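Long-range contacts in LEOA (Escherichia coli, PDB 4AUR), which is a bacterial dynamin from an enterotoxigenic strain, probably binding and hydrolysing GTP in a P-loop domain carried on a long helical stalk: residues S8-A13 with N264-L269; L54-L59 with D102-V107; A138-Y143 with T258-T263. One frame throughout, in Å; residues are numbered along the deposited sequence.

Contact 1: residues S8-A13 with N264-L269; sequences SIEKQA and NVPEVL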
ATOM      1  N   SER A   8      10.161  -4.913  36.818  1.00 32.34           N
ATOM      2  CA  SER A   8      10.938  -5.955  36.172  1.00 34.67           C
ATOM      3  C   SER A   8      10.293  -6.379  34.850  1.00 32.56           C
ATOM      4  O   SER A   8      11.008  -6.610  33.883  1.00 30.97           O
ATOM      5  CB  SER A   8      11.058  -7.148  37.097  1.00 34.78           C
ATOM      6  OG  SER A   8       9.786  -7.734  37.192  1.00 38.02           O
ATOM      7  N   ILE A   9       8.956  -6.468  34.837  1.00 31.47           N
ATOM      8  CA  ILE A   9       8.161  -6.767  33.637  1.00 33.13           C
ATOM      9  C   ILE A   9       8.239  -5.674  32.589  1.00 33.26           C
ATOM     10  O   ILE A   9       8.392  -5.958  31.396  1.00 38.02           O
ATOM     11  CB  ILE A   9       6.653  -6.934  33.953  1.00 34.46           C
ATOM     12  CG1 ILE A   9       6.375  -8.269  34.624  1.00 36.57           C
ATOM     13  CG2 ILE A   9       5.794  -6.855  32.687  1.00 35.00           C
ATOM     14  CD1 ILE A   9       5.031  -8.316  35.340  1.00 38.26           C
ATOM     15  N   GLU A  10       8.067  -4.426  33.011  1.00 32.37           N
ATOM     16  CA  GLU A  10       8.170  -3.313  32.072  1.00 30.27           C
ATOM     17  C   GLU A  10       9.587  -3.191  31.563  1.00 27.55           C
ATOM     18  O   GLU A  10       9.771  -2.908  30.396  1.00 27.47           O
ATOM     19  CB  GLU A  10       7.644  -2.005  32.655  1.00 29.77           C
ATOM     20  CG  GLU A  10       6.127  -2.000  32.819  1.00 31.73           C
ATOM     21  CD  GLU A  10       5.351  -2.489  31.582  1.00 35.55           C
ATOM     22  OE1 GLU A  10       5.666  -2.083  30.430  1.00 37.69           O
ATOM     23  OE2 GLU A  10       4.398  -3.287  31.758  1.00 39.43           O
ATOM     24  N   LYS A  11      10.580  -3.465  32.399  1.00 25.20           N
ATOM     25  CA  LYS A  11      11.953  -3.542  31.911  1.00 25.62           C
ATOM     26  C   LYS A  11      12.077  -4.543  30.790  1.00 25.66           C
ATOM     27  O   LYS A  11      12.618  -4.230  29.738  1.00 26.13           O
ATOM     28  CB  LYS A  11      12.937  -3.932  32.996  1.00 25.78           C
ATOM     29  CG  LYS A  11      14.344  -3.464  32.716  1.00 25.92           C
ATOM     30  CD  LYS A  11      15.206  -3.480  33.960  1.00 26.59           C
ATOM     31  CE  LYS A  11      16.184  -4.631  33.961  1.00 27.27           C
ATOM     32  NZ  LYS A  11      16.463  -5.028  35.361  1.00 29.58           N
ATOM     33  N   GLN A  12      11.567  -5.739  30.987  1.00 25.93           N
ATOM     34  CA  GLN A  12      11.687  -6.745  29.943  1.00 28.52           C
ATOM     35  C   GLN A  12      10.921  -6.326  28.692  1.00 28.40           C
ATOM     36  O   GLN A  12      11.420  -6.478  27.582  1.00 30.18           O
ATOM     37  CB  GLN A  12      11.202  -8.119  30.422  1.00 30.44           C
ATOM     38  CG  GLN A  12      11.878  -9.309  29.740  1.00 32.52           C
ATOM     39  CD  GLN A  12      13.417  -9.323  29.863  1.00 33.80           C
ATOM     40  OE1 GLN A  12      14.120  -9.969  29.050  1.00 30.80           O
ATOM     41  NE2 GLN A  12      13.948  -8.611  30.881  1.00 32.67           N
ATOM     42  N   ALA A  13       9.723  -5.782  28.844  1.00 26.51           N
ATOM     43  CA  ALA A  13       8.984  -5.399  27.653  1.00 25.82           C
ATOM     44  C   ALA A  13       9.785  -4.428  26.812  1.00 24.36           C
ATOM     45  O   ALA A  13       9.795  -4.530  25.606  1.00 27.32           O
ATOM     46  CB  ALA A  13       7.637  -4.807  28.001  1.00 25.81           C
ATOM     47  N   ASN A 264       5.020   4.540  32.064  1.00 33.59           N
ATOM     48  CA  ASN A 264       6.126   5.476  32.065  1.00 31.23           C
ATOM     49  C   ASN A 264       7.511   4.807  32.101  1.00 31.03           C
ATOM     50  O   ASN A 264       8.512   5.433  31.740  1.00 31.93           O
ATOM     51  CB  ASN A 264       5.937   6.443  33.241  1.00 30.73           C
ATOM     52  CG  ASN A 264       7.069   7.444  33.389  1.00 30.18           C
ATOM     53  OD1 ASN A 264       7.683   7.533  34.450  1.00 29.73           O
ATOM     54  ND2 ASN A 264       7.342   8.213  32.341  1.00 30.49           N
ATOM     55  N   VAL A 265       7.586   3.549  32.518  1.00 28.33           N
ATOM     56  CA  VAL A 265       8.878   2.891  32.621  1.00 26.74           C
ATOM     57  C   VAL A 265       9.555   2.723  31.262  1.00 26.87           C
ATOM     58  O   VAL A 265      10.741   3.020  31.130  1.00 27.76           O
ATOM     59  CB  VAL A 265       8.773   1.553  33.366  1.00 27.23           C
ATOM     60  CG1 VAL A 265      10.010   0.688  33.117  1.00 26.33           C
ATOM     61  CG2 VAL A 265       8.556   1.815  34.859  1.00 26.61           C
ATOM     62  N   PRO A 266       8.825   2.250  30.244  1.00 27.21           N
ATOM     63  CA  PRO A 266       9.480   2.189  28.940  1.00 27.17           C
ATOM     64  C   PRO A 266       9.909   3.558  28.410  1.00 27.56           C
ATOM     65  O   PRO A 266      11.001   3.667  27.880  1.00 25.59           O
ATOM     66  CB  PRO A 266       8.409   1.571  28.026  1.00 27.07           C
ATOM     67  CG  PRO A 266       7.549   0.790  28.933  1.00 27.92           C
ATOM     68  CD  PRO A 266       7.512   1.576  30.220  1.00 28.72           C
ATOM     69  N   GLU A 267       9.074   4.591  28.547  1.00 28.75           N
ATOM     70  CA  GLU A 267       9.480   5.912  28.065  1.00 31.40           C
ATOM     71  C   GLU A 267      10.765   6.314  28.802  1.00 27.87           C
ATOM     72  O   GLU A 267      11.716   6.733  28.188  1.00 25.75           O
ATOM     73  CB  GLU A 267       8.370   6.990  28.203  1.00 37.23           C
ATOM     74  CG  GLU A 267       7.999   7.726  26.890  1.00 42.41           C
ATOM     75  CD  GLU A 267       8.482   9.188  26.791  1.00 48.58           C
ATOM     76  OE1 GLU A 267       8.418   9.917  27.816  1.00 52.91           O
ATOM     77  OE2 GLU A 267       8.908   9.629  25.678  1.00 49.39           O
ATOM     78  N   VAL A 268      10.825   6.134  30.112  1.00 26.70           N
ATOM     79  CA  VAL A 268      12.013   6.560  30.825  1.00 25.03           C
ATOM     80  C   VAL A 268      13.216   5.813  30.318  1.00 24.39           C
ATOM     81  O   VAL A 268      14.218   6.429  30.035  1.00 24.83           O
ATOM     82  CB  VAL A 268      11.903   6.431  32.345  1.00 24.71           C
ATOM     83  CG1 VAL A 268      13.286   6.595  32.977  1.00 25.41           C
ATOM     84  CG2 VAL A 268      10.950   7.482  32.887  1.00 23.79           C
ATOM     85  N   LEU A 269      13.121   4.498  30.190  1.00 25.11           N
ATOM     86  CA  LEU A 269      14.254   3.717  29.699  1.00 25.27           C
ATOM     87  C   LEU A 269      14.651   4.105  28.263  1.00 25.88           C
ATOM     88  O   LEU A 269      15.833   4.284  27.989  1.00 27.34           O
ATOM     89  CB  LEU A 269      13.976   2.207  29.813  1.00 26.34           C
ATOM     90  CG  LEU A 269      13.813   1.584  31.209  1.00 26.67           C
ATOM     91  CD1 LEU A 269      13.191   0.202  31.176  1.00 26.79           C
ATOM     92  CD2 LEU A 269      15.138   1.485  31.921  1.00 26.99           C
TER
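Two helices that pack next to the GTPase sheet meet here: Glu10 and Lys11, near the start of helix 3-30, touch Val265, Pro266 and Leu269 of helix 250-273. The axes of the two short segments approach to 8.9 Å and cross at -52°, with Glu10 and Val265 the nearest pair of CA atoms. Glu10 lays its CB against CG1 of Val265 at 3.6 Å. Its chain then bends at chi2 (-48°) and carries the carboxylate over to the proline ring, where OE1 lies 3.7 Å from CG of Pro266. That touch is a van der Waals one, and the helix around it is kinked, because the proline N gives no bond to the turn before. One turn on, Leu269 reaches with CD1 to CA of Lys11 at 4.0 Å, the two side chains meeting at about a right angle. The lysine itself runs on past the leucine, its NZ making weak hydrogen bonds to the carbonyls of Glu50 and Asp52. Phe7 touches Val265, and Ile49 of helix 38-51 touches both Lys11 and Leu269. The result is an oblique helix-helix packing, consistent with the helical bundle that adjoins the GTPase fold in dynamin-family proteins.

Contact 2: residues L54-L59 with D102-V107; sequences LRIALL and DQCEIV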
ATOM      1  N   LEU A  54      14.351   0.213  39.687  1.00 27.31           N
ATOM      2  CA  LEU A  54      13.279   1.148  40.018  1.00 25.97           C
ATOM      3  C   LEU A  54      13.742   2.326  40.860  1.00 25.75           C
ATOM      4  O   LEU A  54      14.383   2.147  41.872  1.00 26.94           O
ATOM      5  CB  LEU A  54      12.168   0.439  40.779  1.00 25.58           C
ATOM      6  CG  LEU A  54      10.995   1.309  41.207  1.00 25.67           C
ATOM      7  CD1 LEU A  54      10.339   2.022  40.043  1.00 25.94           C
ATOM      8  CD2 LEU A  54       9.961   0.438  41.878  1.00 27.70           C
ATOM      9  N   ARG A  55      13.363   3.529  40.455  1.00 25.96           N
ATOM     10  CA  ARG A  55      13.765   4.756  41.117  1.00 26.24           C
ATOM     11  C   ARG A  55      12.553   5.621  41.387  1.00 27.85           C
ATOM     12  O   ARG A  55      11.767   5.893  40.487  1.00 27.18           O
ATOM     13  CB  ARG A  55      14.749   5.538  40.262  1.00 25.94           C
ATOM     14  CG  ARG A  55      15.188   6.833  40.908  1.00 25.65           C
ATOM     15  CD  ARG A  55      16.028   7.662  39.969  1.00 24.79           C
ATOM     16  NE  ARG A  55      17.348   7.090  39.835  1.00 25.27           N
ATOM     17  CZ  ARG A  55      18.222   7.434  38.904  1.00 25.70           C
ATOM     18  NH1 ARG A  55      17.921   8.363  38.006  1.00 26.35           N
ATOM     19  NH2 ARG A  55      19.407   6.834  38.869  1.00 25.59           N
ATOM     20  N   ILE A  56      12.424   6.060  42.635  1.00 30.17           N
ATOM     21  CA  ILE A  56      11.323   6.912  43.056  1.00 31.24           C
ATOM     22  C   ILE A  56      11.913   8.205  43.581  1.00 30.75           C
ATOM     23  O   ILE A  56      12.826   8.188  44.405  1.00 32.58           O
ATOM     24  CB  ILE A  56      10.504   6.272  44.186  1.00 31.95           C
ATOM     25  CG1 ILE A  56      10.244   4.812  43.896  1.00 33.53           C
ATOM     26  CG2 ILE A  56       9.164   6.964  44.356  1.00 34.10           C
ATOM     27  CD1 ILE A  56      11.254   3.895  44.556  1.00 35.54           C
ATOM     28  N   ALA A  57      11.409   9.328  43.107  1.00 30.52           N
ATOM     29  CA  ALA A  57      11.775  10.593  43.702  1.00 30.60           C
ATOM     30  C   ALA A  57      10.726  10.904  44.739  1.00 31.93           C
ATOM     31  O   ALA A  57       9.529  11.028  44.437  1.00 32.15           O
ATOM     32  CB  ALA A  57      11.840  11.680  42.663  1.00 31.25           C
ATOM     33  N   LEU A  58      11.177  10.990  45.978  1.00 32.48           N
ATOM     34  CA  LEU A  58      10.300  11.289  47.079  1.00 32.55           C
ATOM     35  C   LEU A  58      10.402  12.760  47.417  1.00 30.62           C
ATOM     36  O   LEU A  58      11.362  13.201  48.041  1.00 27.34           O
ATOM     37  CB  LEU A  58      10.683  10.447  48.280  1.00 34.48           C
ATOM     38  CG  LEU A  58       9.580  10.400  49.325  1.00 34.88           C
ATOM     39  CD1 LEU A  58       8.342   9.729  48.760  1.00 34.49           C
ATOM     40  CD2 LEU A  58      10.073   9.702  50.579  1.00 37.51           C
ATOM     41  N   LEU A  59       9.384  13.500  47.002  1.00 31.26           N
ATOM     42  CA  LEU A  59       9.350  14.962  47.138  1.00 32.57           C
ATOM     43  C   LEU A  59       8.299  15.428  48.139  1.00 33.60           C
ATOM     44  O   LEU A  59       7.221  14.836  48.236  1.00 33.77           O
ATOM     45  CB  LEU A  59       9.043  15.601  45.783  1.00 30.41           C
ATOM     46  CG  LEU A  59      10.040  15.253  44.701  1.00 28.72           C
ATOM     47  CD1 LEU A  59       9.674  16.033  43.462  1.00 29.31           C
ATOM     48  CD2 LEU A  59      11.435  15.597  45.176  1.00 28.29           C
ATOM     49  N   ASP A 102      13.676  -6.671  45.460  1.00 45.24           N
ATOM     50  CA  ASP A 102      14.628  -6.229  44.472  1.00 45.13           C
ATOM     51  C   ASP A 102      15.236  -4.943  44.977  1.00 43.97           C
ATOM     52  O   ASP A 102      14.835  -4.443  46.029  1.00 43.46           O
ATOM     53  CB  ASP A 102      13.940  -6.017  43.121  1.00 47.34           C
ATOM     54  CG  ASP A 102      14.808  -6.446  41.945  1.00 50.78           C
ATOM     55  OD1 ASP A 102      16.064  -6.329  42.026  1.00 46.68           O
ATOM     56  OD2 ASP A 102      14.215  -6.918  40.938  1.00 54.91           O
ATOM     57  N   GLN A 103      16.217  -4.423  44.243  1.00 42.96           N
ATOM     58  CA  GLN A 103      16.831  -3.151  44.577  1.00 43.42           C
ATOM     59  C   GLN A 103      15.946  -2.001  44.111  1.00 40.24           C
ATOM     60  O   GLN A 103      15.132  -2.162  43.207  1.00 37.30           O
ATOM     61  CB  GLN A 103      18.191  -3.034  43.898  1.00 48.31           C
ATOM     62  CG  GLN A 103      19.222  -4.021  44.407  1.00 52.84           C
ATOM     63  CD  GLN A 103      20.347  -4.269  43.412  1.00 57.40           C
ATOM     64  OE1 GLN A 103      20.111  -4.399  42.205  1.00 55.99           O
ATOM     65  NE2 GLN A 103      21.584  -4.359  43.919  1.00 57.37           N
ATOM     66  N   CYS A 104      16.092  -0.841  44.736  1.00 36.59           N
ATOM     67  CA  CYS A 104      15.511   0.375  44.185  1.00 36.62           C
ATOM     68  C   CYS A 104      16.208   1.545  44.772  1.00 34.05           C
ATOM     69  O   CYS A 104      16.747   1.445  45.838  1.00 40.34           O
ATOM     70  CB  CYS A 104      13.998   0.489  44.443  1.00 37.21           C
ATOM     71  SG  CYS A 104      13.478   0.853  46.147  0.92 41.20           S
ATOM     72  N   GLU A 105      16.182   2.654  44.059  1.00 32.39           N
ATOM     73  CA  GLU A 105      16.825   3.880  44.456  1.00 30.60           C
ATOM     74  C   GLU A 105      15.750   4.868  44.921  1.00 30.55           C
ATOM     75  O   GLU A 105      14.643   4.921  44.378  1.00 28.82           O
ATOM     76  CB  GLU A 105      17.565   4.481  43.259  1.00 31.45           C
ATOM     77  CG  GLU A 105      18.635   3.608  42.623  1.00 31.87           C
ATOM     78  CD  GLU A 105      19.188   4.208  41.335  1.00 33.74           C
ATOM     79  OE1 GLU A 105      18.423   4.868  40.600  1.00 36.42           O
ATOM     80  OE2 GLU A 105      20.390   4.034  41.036  1.00 35.35           O
ATOM     81  N   ILE A 106      16.069   5.665  45.926  1.00 31.18           N
ATOM     82  CA  ILE A 106      15.128   6.658  46.418  1.00 31.88           C
ATOM     83  C   ILE A 106      15.882   7.940  46.372  1.00 31.64           C
ATOM     84  O   ILE A 106      16.848   8.097  47.083  1.00 34.28           O
ATOM     85  CB  ILE A 106      14.643   6.322  47.841  1.00 33.16           C
ATOM     86  CG1 ILE A 106      13.771   5.064  47.775  1.00 33.84           C
ATOM     87  CG2 ILE A 106      13.837   7.474  48.422  1.00 33.28           C
ATOM     88  CD1 ILE A 106      13.524   4.375  49.089  1.00 35.38           C
ATOM     89  N   VAL A 107      15.483   8.838  45.485  1.00 32.79           N
ATOM     90  CA  VAL A 107      16.217  10.089  45.297  1.00 32.64           C
ATOM     91  C   VAL A 107      15.428  11.197  45.938  1.00 32.52           C
ATOM     92  O   VAL A 107      14.213  11.123  45.987  1.00 33.97           O
ATOM     93  CB  VAL A 107      16.441  10.414  43.812  1.00 30.78           C
ATOM     94  CG1 VAL A 107      17.324   9.368  43.186  1.00 31.69           C
ATOM     95  CG2 VAL A 107      15.133  10.485  43.045  1.00 32.52           C
TER
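Arg55 and Glu105 form a salt bridge across the two strands. The arginine comes side-on, NE at 2.6 Å and NH2 at 2.8 Å from the same carboxylate oxygen, OE1 of Glu105. The guanidinium and carboxylate planes lie only 12° apart, yet both bonds are bent, the one from NE having an N-H...O angle of 142°, as expected when two donors of one group share one acceptor. The arginine chain runs out extended, CG opposite the backbone N (chi1 179°), and turns at chi3 to bring the guanidinium edge to the acid. NH1 has a weak hydrogen bond to the carbonyl of Tyr134.

The backbones run parallel and are joined by hydrogen bonds from Glu105 N to Leu54 O, Ile56 N to Glu105 O, Val107 N to Ile56 O and Leu58 N to Val107 O, all of 2.9 to 3.0 Å. These are neighbouring strands in the sheet of a P-loop GTPase, and strand 54-60 leads into a probable Walker A loop.

On the face with the salt bridge, Val107 sets CG1 3.9 Å from CD of Arg55 and CG2 3.5 Å from CB of Ala57. On the other face Ile56 points CD1 at SG of Cys104 (4.1 Å) and at CG1 of Ile106, while Leu58 CB meets CG2 of Ile106. Ile70 of helix 66-74 covers Leu58 and Ile106, and Phe4 of helix 3-30 touches Cys104.

Contact 3: residues A138-Y143 with T258-T263; sequences AHLIFY and TEILKT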
ATOM      1  N   ALA A 138      13.804   9.221  36.834  1.00 24.04           N
ATOM      2  CA  ALA A 138      13.084   8.410  37.779  1.00 23.94           C
ATOM      3  C   ALA A 138      11.767   7.941  37.168  1.00 25.38           C
ATOM      4  O   ALA A 138      11.191   8.601  36.305  1.00 25.08           O
ATOM      5  CB  ALA A 138      12.813   9.192  39.034  1.00 24.22           C
ATOM      6  N   HIS A 139      11.278   6.803  37.639  1.00 25.39           N
ATOM      7  CA  HIS A 139      10.136   6.170  37.035  1.00 24.47           C
ATOM      8  C   HIS A 139       8.868   6.593  37.744  1.00 25.88           C
ATOM      9  O   HIS A 139       7.767   6.471  37.201  1.00 26.98           O
ATOM     10  CB  HIS A 139      10.299   4.679  37.109  1.00 23.92           C
ATOM     11  CG  HIS A 139      11.645   4.207  36.681  1.00 24.50           C
ATOM     12  ND1 HIS A 139      11.887   3.699  35.427  1.00 25.26           N
ATOM     13  CD2 HIS A 139      12.821   4.139  37.345  1.00 24.79           C
ATOM     14  CE1 HIS A 139      13.159   3.351  35.331  1.00 25.53           C
ATOM     15  NE2 HIS A 139      13.748   3.606  36.484  1.00 24.94           N
ATOM     16  N   LEU A 140       9.026   7.099  38.957  1.00 25.90           N
ATOM     17  CA  LEU A 140       7.897   7.494  39.776  1.00 26.62           C
ATOM     18  C   LEU A 140       8.295   8.690  40.621  1.00 25.23           C
ATOM     19  O   LEU A 140       9.419   8.757  41.101  1.00 26.05           O
ATOM     20  CB  LEU A 140       7.519   6.345  40.704  1.00 27.52           C
ATOM     21  CG  LEU A 140       6.314   5.499  40.384  1.00 27.93           C
ATOM     22  CD1 LEU A 140       6.108   4.452  41.468  1.00 28.50           C
ATOM     23  CD2 LEU A 140       5.109   6.405  40.316  1.00 30.36           C
ATOM     24  N   ILE A 141       7.372   9.615  40.820  1.00 24.66           N
ATOM     25  CA  ILE A 141       7.631  10.792  41.637  1.00 24.76           C
ATOM     26  C   ILE A 141       6.480  10.966  42.598  1.00 24.71           C
ATOM     27  O   ILE A 141       5.348  11.061  42.188  1.00 25.05           O
ATOM     28  CB  ILE A 141       7.787  12.045  40.756  1.00 23.61           C
ATOM     29  CG1 ILE A 141       8.921  11.846  39.756  1.00 21.55           C
ATOM     30  CG2 ILE A 141       8.034  13.285  41.608  1.00 24.08           C
ATOM     31  CD1 ILE A 141       9.290  13.093  39.000  1.00 20.98           C
ATOM     32  N   PHE A 142       6.770  10.984  43.884  1.00 28.24           N
ATOM     33  CA  PHE A 142       5.727  11.191  44.889  1.00 30.82           C
ATOM     34  C   PHE A 142       5.928  12.550  45.457  1.00 28.92           C
ATOM     35  O   PHE A 142       6.936  12.812  46.072  1.00 30.04           O
ATOM     36  CB  PHE A 142       5.821  10.198  46.048  1.00 32.77           C
ATOM     37  CG  PHE A 142       5.596   8.762  45.666  1.00 35.34           C
ATOM     38  CD1 PHE A 142       4.868   8.410  44.537  1.00 35.75           C
ATOM     39  CD2 PHE A 142       6.085   7.744  46.490  1.00 37.51           C
ATOM     40  CE1 PHE A 142       4.656   7.071  44.228  1.00 37.02           C
ATOM     41  CE2 PHE A 142       5.870   6.411  46.186  1.00 36.61           C
ATOM     42  CZ  PHE A 142       5.165   6.077  45.051  1.00 36.47           C
ATOM     43  N   TYR A 143       4.971  13.421  45.237  1.00 30.34           N
ATOM     44  CA  TYR A 143       4.992  14.717  45.881  1.00 30.46           C
ATOM     45  C   TYR A 143       4.010  14.633  47.029  1.00 30.24           C
ATOM     46  O   TYR A 143       2.803  14.625  46.813  1.00 29.46           O
ATOM     47  CB  TYR A 143       4.601  15.816  44.896  1.00 29.77           C
ATOM     48  CG  TYR A 143       5.188  17.123  45.272  1.00 30.25           C
ATOM     49  CD1 TYR A 143       4.732  17.807  46.387  1.00 30.77           C
ATOM     50  CD2 TYR A 143       6.237  17.655  44.562  1.00 30.40           C
ATOM     51  CE1 TYR A 143       5.288  18.995  46.772  1.00 30.50           C
ATOM     52  CE2 TYR A 143       6.799  18.848  44.937  1.00 32.41           C
ATOM     53  CZ  TYR A 143       6.312  19.511  46.040  1.00 32.07           C
ATOM     54  OH  TYR A 143       6.867  20.692  46.418  1.00 36.65           O
ATOM     55  N   THR A 258       1.232   1.767  40.198  1.00 33.32           N
ATOM     56  CA  THR A 258       1.381   0.626  39.334  1.00 33.33           C
ATOM     57  C   THR A 258       1.001   0.939  37.900  1.00 32.34           C
ATOM     58  O   THR A 258       1.618   0.414  36.997  1.00 33.53           O
ATOM     59  CB  THR A 258       0.616  -0.573  39.908  1.00 34.42           C
ATOM     60  OG1 THR A 258       1.444  -1.168  40.914  1.00 32.62           O
ATOM     61  CG2 THR A 258       0.265  -1.606  38.824  1.00 35.46           C
ATOM     62  N   GLU A 259       0.015   1.802  37.693  1.00 32.16           N
ATOM     63  CA  GLU A 259      -0.396   2.197  36.347  1.00 32.64           C
ATOM     64  C   GLU A 259       0.582   3.142  35.668  1.00 30.78           C
ATOM     65  O   GLU A 259       0.549   3.294  34.454  1.00 30.85           O
ATOM     66  CB  GLU A 259      -1.768   2.889  36.383  1.00 36.12           C
ATOM     67  CG  GLU A 259      -2.934   1.947  36.597  1.00 40.95           C
ATOM     68  CD  GLU A 259      -3.080   0.944  35.464  1.00 45.40           C
ATOM     69  OE1 GLU A 259      -3.176   1.397  34.293  1.00 49.00           O
ATOM     70  OE2 GLU A 259      -3.086  -0.282  35.745  1.00 44.15           O
ATOM     71  N   ILE A 260       1.402   3.828  36.450  1.00 28.99           N
ATOM     72  CA  ILE A 260       2.291   4.833  35.909  1.00 28.44           C
ATOM     73  C   ILE A 260       3.485   4.081  35.438  1.00 28.80           C
ATOM     74  O   ILE A 260       3.972   4.289  34.343  1.00 30.73           O
ATOM     75  CB  ILE A 260       2.718   5.857  36.973  1.00 28.30           C
ATOM     76  CG1 ILE A 260       1.651   6.936  37.123  1.00 27.98           C
ATOM     77  CG2 ILE A 260       4.041   6.516  36.614  1.00 28.03           C
ATOM     78  CD1 ILE A 260       1.802   7.744  38.389  1.00 28.11           C
ATOM     79  N   LEU A 261       3.961   3.209  36.307  1.00 29.33           N
ATOM     80  CA  LEU A 261       5.023   2.309  35.984  1.00 29.50           C
ATOM     81  C   LEU A 261       4.742   1.619  34.681  1.00 31.09           C
ATOM     82  O   LEU A 261       5.625   1.503  33.832  1.00 32.13           O
ATOM     83  CB  LEU A 261       5.131   1.265  37.060  1.00 29.46           C
ATOM     84  CG  LEU A 261       5.711   1.769  38.365  1.00 29.89           C
ATOM     85  CD1 LEU A 261       5.469   0.717  39.433  1.00 30.15           C
ATOM     86  CD2 LEU A 261       7.190   2.083  38.228  1.00 30.64           C
ATOM     87  N   LYS A 262       3.496   1.181  34.533  1.00 33.27           N
ATOM     88  CA  LYS A 262       3.042   0.398  33.386  1.00 34.67           C
ATOM     89  C   LYS A 262       3.313   1.166  32.125  1.00 36.58           C
ATOM     90  O   LYS A 262       3.768   0.598  31.144  1.00 40.98           O
ATOM     91  CB  LYS A 262       1.551   0.116  33.531  1.00 37.15           C
ATOM     92  CG  LYS A 262       1.048  -1.048  32.729  1.00 40.62           C
ATOM     93  CD  LYS A 262      -0.403  -1.382  33.070  1.00 43.51           C
ATOM     94  CE  LYS A 262      -0.539  -2.650  33.906  1.00 47.90           C
ATOM     95  NZ  LYS A 262      -1.638  -3.542  33.405  1.00 50.43           N
ATOM     96  N   THR A 263       3.081   2.477  32.187  1.00 36.57           N
ATOM     97  CA  THR A 263       3.172   3.356  31.044  1.00 37.07           C
ATOM     98  C   THR A 263       4.506   4.074  30.938  1.00 36.24           C
ATOM     99  O   THR A 263       5.050   4.226  29.856  1.00 38.08           O
ATOM    100  CB  THR A 263       2.119   4.472  31.125  1.00 39.96           C
ATOM    101  OG1 THR A 263       0.974   4.033  31.870  1.00 38.15           O
ATOM    102  CG2 THR A 263       1.700   4.882  29.715  1.00 42.95           C
TER
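Apolar packing carries this contact, and Leu140 is at its centre, its two methyls dividing the work. CD2 goes to Ile260, 3.9 Å from CG2, with CD1 of the same isoleucine also in touch; the two side chains pass at a slant. CD1 goes to Leu261, 4.1 Å from CG, and there the side chains meet at about a right angle. Leu140 is thus wedged between two successive residues of the helix, the end of its side chain coming nearer to them than its CB does.

On the helix, Ile260 turns its CB toward the strand and places CG2 opposite the backbone N, where it faces the strand. Leu261 starts off to one side, and the end of its chain brings its CD2 to 4.1 Å from CG of Leu140.

A second group of touches involves His139, the residue before the strand begins. Its carbonyl O lies 3.8 Å from CG2 of Ile260, and its CB is 4.2 Å from CD2 of Leu261. The imidazole leads away from helix 258-263 and meets the ring of Phe7 edge-to-face.

The touches across the contact are all van der Waals. Within the helix, OG1 of Thr263 donates to the carbonyl O of Glu259 at 2.7 Å.

All four touching residues are buried. Helix 250-273 packs on one end of the parallel strands of a P-loop GTPase-type sheet, at the start of strand 140-146. There Ile173 of the adjoining strand 172-177 packs on both Leu140 and Ile260, Leu54 of strand 54-60 reaches Leu261, and Gln6 of helix 3-30 covers Leu261 from the N-terminal helix.

In the fold
All three contacts lie in the GTPase end of the long molecule, on the same side of the chain's centre. Contacts 2 and 3 have centres about 10 Å apart and share one sheet, strands 54-60 and 140-146 being neighbours in it; contacts 1 and 3, with centres about 11 Å apart, share helix 250-273. Contacts 1 and 2, with centres about 15 Å apart, do not touch, their nearest atoms being about 5 Å apart. Along the chain, contact 2 closes before contact 3 opens, and contact 1 spans both. Helices 3-30 and 250-273 pack on each other and both meet the sheet, which brings these two helices, far apart in sequence, together beside it.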